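Local coordinates for matrix protein VP40 (Lake Victoria marburgvirus, PDB 5B0V) that drives assembly and budding of virus particles as the matrix protein, existing as a dimer that reorganises into multimers at the plasma membrane, at residues Pro216-Tyr228 / Phe261-Lys273. Residues are numbered along the deposited sequence; the frame is centred on the assembly and turned at random.
Sequences PPIVLPTVKKQAY and FRISLPADMFSVK
V223 and F270 pair as a single antiparallel beta bridge, their CA atoms 4.8 Å apart, joining two loops that lead out of strands 218-219 and 260-264 of the VP40 matrix fold. Two nearly straight hydrogen bonds frame the bridge: S271 N to T222 O (3.1 Å) and K224 N to M269 O (2.8 Å). F270 CA and V223 CA also make CA-H...O contacts, to T222 O and M269 O respectively.

Beside the bridged pair, the F270 ring is the main apolar element. Its CG lies anti to the carbonyl carbon (chi1 -66°), bringing the ring back over its own loop: L265 CD1 covers the centre of one face and M269 CG lies toward the rim of the other. P221 O approaches the ring edge in plane, 3.4 Å from F270 CD1, while V223 CG2 and L220 CD1 come in obliquely near F270 CE1. P221 and L265 meet tip to tip, P221 CD lying 3.6 Å from L265 CD1, and L220 CD2 touches the same methyl. Farther along, I218 and I263 meet through their CD1 methyls at 4.2 Å, linking strands of two separate antiparallel sheets; the L220, P221, L265 and F270 contacts continue this packing into the loops, with I242 of helix 237-243 against L220 and V223.

At the other end, V223 CG1 and A227 CB both pack against M269 CG from the same general side; M269, a selenomethionine, also touches I245. K224 stretches in extended form past the M269 carbonyl, its CG 4.0 Å from S271 CB. Its ammonium ends at the turn before the bridge, NZ donating to A267 O at 2.6 Å from 31° outside the carbonyl plane.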
# COMPACT_ATOMS: atom_id res chain seq x y z
N PRO A 216 23.23 7.49 9.50
CA PRO A 216 24.28 6.91 8.68
C PRO A 216 25.00 7.98 7.87
O PRO A 216 24.42 9.04 7.60
CB PRO A 216 23.53 5.93 7.78
CG PRO A 216 22.15 6.50 7.65
CD PRO A 216 21.89 7.35 8.88
N PRO A 217 26.27 7.74 7.51
CA PRO A 217 26.99 8.74 6.74
C PRO A 217 26.46 8.86 5.31
O PRO A 217 25.92 7.91 4.74
CB PRO A 217 28.44 8.25 6.76
CG PRO A 217 28.42 6.85 7.28
CD PRO A 217 26.99 6.46 7.56
N ILE A 218 26.63 10.06 4.78
CA ILE A 218 26.10 10.45 3.50
C ILE A 218 27.24 10.34 2.50
O ILE A 218 28.16 11.12 2.53
CB ILE A 218 25.66 11.91 3.54
CG1 ILE A 218 24.72 12.12 4.75
CG2 ILE A 218 25.04 12.31 2.21
CD1 ILE A 218 24.46 13.54 5.20
N VAL A 219 27.18 9.34 1.65
CA VAL A 219 28.15 9.20 0.59
C VAL A 219 28.03 10.37 -0.38
O VAL A 219 26.95 10.81 -0.74
CB VAL A 219 27.97 7.89 -0.18
CG1 VAL A 219 28.94 7.81 -1.36
CG2 VAL A 219 28.18 6.72 0.77
N LEU A 220 29.18 10.85 -0.81
CA LEU A 220 29.28 12.04 -1.62
C LEU A 220 29.67 11.73 -3.04
O LEU A 220 30.32 10.71 -3.31
CB LEU A 220 30.35 12.94 -1.00
CG LEU A 220 30.10 13.45 0.41
CD1 LEU A 220 31.32 14.20 0.92
CD2 LEU A 220 28.89 14.37 0.43
N PRO A 221 29.34 12.64 -3.95
CA PRO A 221 29.88 12.50 -5.27
C PRO A 221 31.42 12.53 -5.27
O PRO A 221 32.06 12.93 -4.29
CB PRO A 221 29.38 13.75 -6.01
CG PRO A 221 28.40 14.40 -5.11
CD PRO A 221 28.76 13.97 -3.74
N THR A 222 31.98 12.08 -6.37
CA THR A 222 33.40 12.04 -6.49
C THR A 222 33.98 13.45 -6.43
O THR A 222 33.36 14.42 -6.88
CB THR A 222 33.85 11.30 -7.78
OG1 THR A 222 33.17 11.85 -8.92
CG2 THR A 222 33.54 9.78 -7.65
N VAL A 223 35.18 13.54 -5.84
CA VAL A 223 35.88 14.78 -5.69
C VAL A 223 36.75 14.99 -6.92
O VAL A 223 37.52 14.13 -7.32
CB VAL A 223 36.75 14.76 -4.42
CG1 VAL A 223 37.58 16.02 -4.32
CG2 VAL A 223 35.87 14.57 -3.20
N LYS A 224 36.61 16.15 -7.52
CA LYS A 224 37.31 16.48 -8.73
C LYS A 224 38.80 16.43 -8.49
O LYS A 224 39.28 16.92 -7.46
CB LYS A 224 36.91 17.89 -9.18
CG LYS A 224 35.49 18.03 -9.70
CD LYS A 224 35.31 19.40 -10.34
CE LYS A 224 33.92 19.58 -10.91
NZ LYS A 224 33.58 21.01 -11.06
N LYS A 225 39.55 15.87 -9.44
CA LYS A 225 41.03 15.83 -9.36
C LYS A 225 41.53 17.25 -9.08
O LYS A 225 42.31 17.47 -8.16
N GLN A 226 41.02 18.22 -9.82
CA GLN A 226 41.41 19.62 -9.63
C GLN A 226 41.39 20.13 -8.17
O GLN A 226 42.06 21.10 -7.85
CB GLN A 226 40.55 20.53 -10.50
N ALA A 227 40.61 19.48 -7.30
CA ALA A 227 40.46 19.97 -5.93
C ALA A 227 41.52 19.53 -4.96
O ALA A 227 41.62 20.09 -3.88
CB ALA A 227 39.09 19.58 -5.39
N TYR A 228 42.30 18.51 -5.31
CA TYR A 228 43.40 18.03 -4.45
C TYR A 228 44.64 17.82 -5.35
O TYR A 228 45.22 16.73 -5.43
CB TYR A 228 42.95 16.78 -3.64
CG TYR A 228 42.57 15.53 -4.46
CD1 TYR A 228 41.30 15.38 -5.00
CD2 TYR A 228 43.47 14.49 -4.65
CE1 TYR A 228 40.96 14.24 -5.71
CE2 TYR A 228 43.12 13.35 -5.35
CZ TYR A 228 41.87 13.24 -5.88
OH TYR A 228 41.51 12.13 -6.60
N PHE A 261 16.25 16.30 4.61
CA PHE A 261 17.24 17.36 4.60
C PHE A 261 18.15 17.22 3.41
O PHE A 261 18.29 16.11 2.84
CB PHE A 261 18.04 17.29 5.88
CG PHE A 261 17.17 17.39 7.08
CD1 PHE A 261 16.38 16.31 7.50
CD2 PHE A 261 17.06 18.58 7.76
CE1 PHE A 261 15.56 16.44 8.61
CE2 PHE A 261 16.25 18.71 8.86
CZ PHE A 261 15.49 17.65 9.28
N ARG A 262 18.75 18.33 3.04
CA ARG A 262 19.66 18.36 1.90
C ARG A 262 20.92 19.21 2.15
O ARG A 262 20.93 20.09 3.01
CB ARG A 262 18.89 18.83 0.68
CG ARG A 262 18.40 20.23 0.74
CD ARG A 262 17.94 20.62 -0.64
NE ARG A 262 17.11 21.82 -0.53
CZ ARG A 262 15.89 22.01 -1.02
NH1 ARG A 262 15.27 21.09 -1.74
NH2 ARG A 262 15.29 23.17 -0.81
N ILE A 263 21.99 18.93 1.40
CA ILE A 263 23.22 19.72 1.45
C ILE A 263 23.66 20.06 0.04
O ILE A 263 23.97 19.18 -0.77
CB ILE A 263 24.38 18.98 2.13
CG1 ILE A 263 24.01 18.55 3.52
CG2 ILE A 263 25.62 19.87 2.22
CD1 ILE A 263 24.96 17.52 4.10
N SER A 264 23.71 21.35 -0.25
CA SER A 264 24.27 21.75 -1.52
C SER A 264 25.81 21.79 -1.36
O SER A 264 26.35 22.23 -0.31
CB SER A 264 23.65 23.05 -1.99
OG SER A 264 24.38 24.11 -1.45
N LEU A 265 26.49 21.25 -2.37
CA LEU A 265 27.93 21.04 -2.34
C LEU A 265 28.59 21.96 -3.33
O LEU A 265 28.02 22.22 -4.38
CB LEU A 265 28.25 19.59 -2.69
CG LEU A 265 27.69 18.52 -1.74
CD1 LEU A 265 27.80 17.12 -2.32
CD2 LEU A 265 28.41 18.55 -0.43
N PRO A 266 29.79 22.46 -3.02
CA PRO A 266 30.50 23.32 -3.97
C PRO A 266 30.82 22.59 -5.30
O PRO A 266 31.30 21.46 -5.30
CB PRO A 266 31.78 23.70 -3.20
CG PRO A 266 31.94 22.66 -2.15
CD PRO A 266 30.58 22.19 -1.80
N ALA A 267 30.51 23.24 -6.43
CA ALA A 267 30.69 22.63 -7.73
C ALA A 267 32.15 22.56 -8.09
O ALA A 267 32.58 21.65 -8.80
CB ALA A 267 29.95 23.42 -8.80
N ASP A 268 32.93 23.52 -7.62
CA ASP A 268 34.34 23.51 -7.90
C ASP A 268 35.05 22.29 -7.33
O ASP A 268 36.17 22.00 -7.74
CB ASP A 268 35.01 24.81 -7.40
CG ASP A 268 35.06 24.93 -5.85
OD1 ASP A 268 34.62 24.00 -5.14
OD2 ASP A 268 35.57 25.97 -5.36
N MSE A 269 34.40 21.58 -6.40
CA MSE A 269 34.97 20.38 -5.78
C MSE A 269 34.36 19.05 -6.14
O MSE A 269 35.06 18.05 -6.18
CB MSE A 269 34.79 20.56 -4.30
CG MSE A 269 35.50 19.43 -3.55
SE MSE A 269 35.60 19.60 -1.58
CE MSE A 269 36.80 21.14 -1.31
N PHE A 270 33.05 19.02 -6.39
CA PHE A 270 32.30 17.77 -6.59
C PHE A 270 31.68 17.70 -7.98
O PHE A 270 31.06 18.66 -8.47
CB PHE A 270 31.19 17.67 -5.58
CG PHE A 270 31.67 17.52 -4.17
CD1 PHE A 270 32.01 16.29 -3.67
CD2 PHE A 270 31.74 18.62 -3.33
CE1 PHE A 270 32.44 16.14 -2.37
CE2 PHE A 270 32.18 18.49 -2.03
CZ PHE A 270 32.52 17.25 -1.55
N SER A 271 31.88 16.55 -8.61
CA SER A 271 31.40 16.28 -9.95
C SER A 271 30.18 15.39 -9.87
O SER A 271 30.13 14.43 -9.11
CB SER A 271 32.49 15.59 -10.77
OG SER A 271 31.92 14.94 -11.90
N VAL A 272 29.20 15.72 -10.69
CA VAL A 272 27.95 15.02 -10.76
C VAL A 272 27.96 14.05 -11.96
O VAL A 272 26.98 13.33 -12.15
CB VAL A 272 26.79 16.04 -10.87
CG1 VAL A 272 26.75 16.91 -9.64
CG2 VAL A 272 26.94 16.92 -12.12
N LYS A 273 29.05 14.04 -12.75
CA LYS A 273 29.26 13.08 -13.85
C LYS A 273 28.80 11.66 -13.48
O LYS A 273 28.06 11.04 -14.26
CB LYS A 273 30.74 13.06 -14.29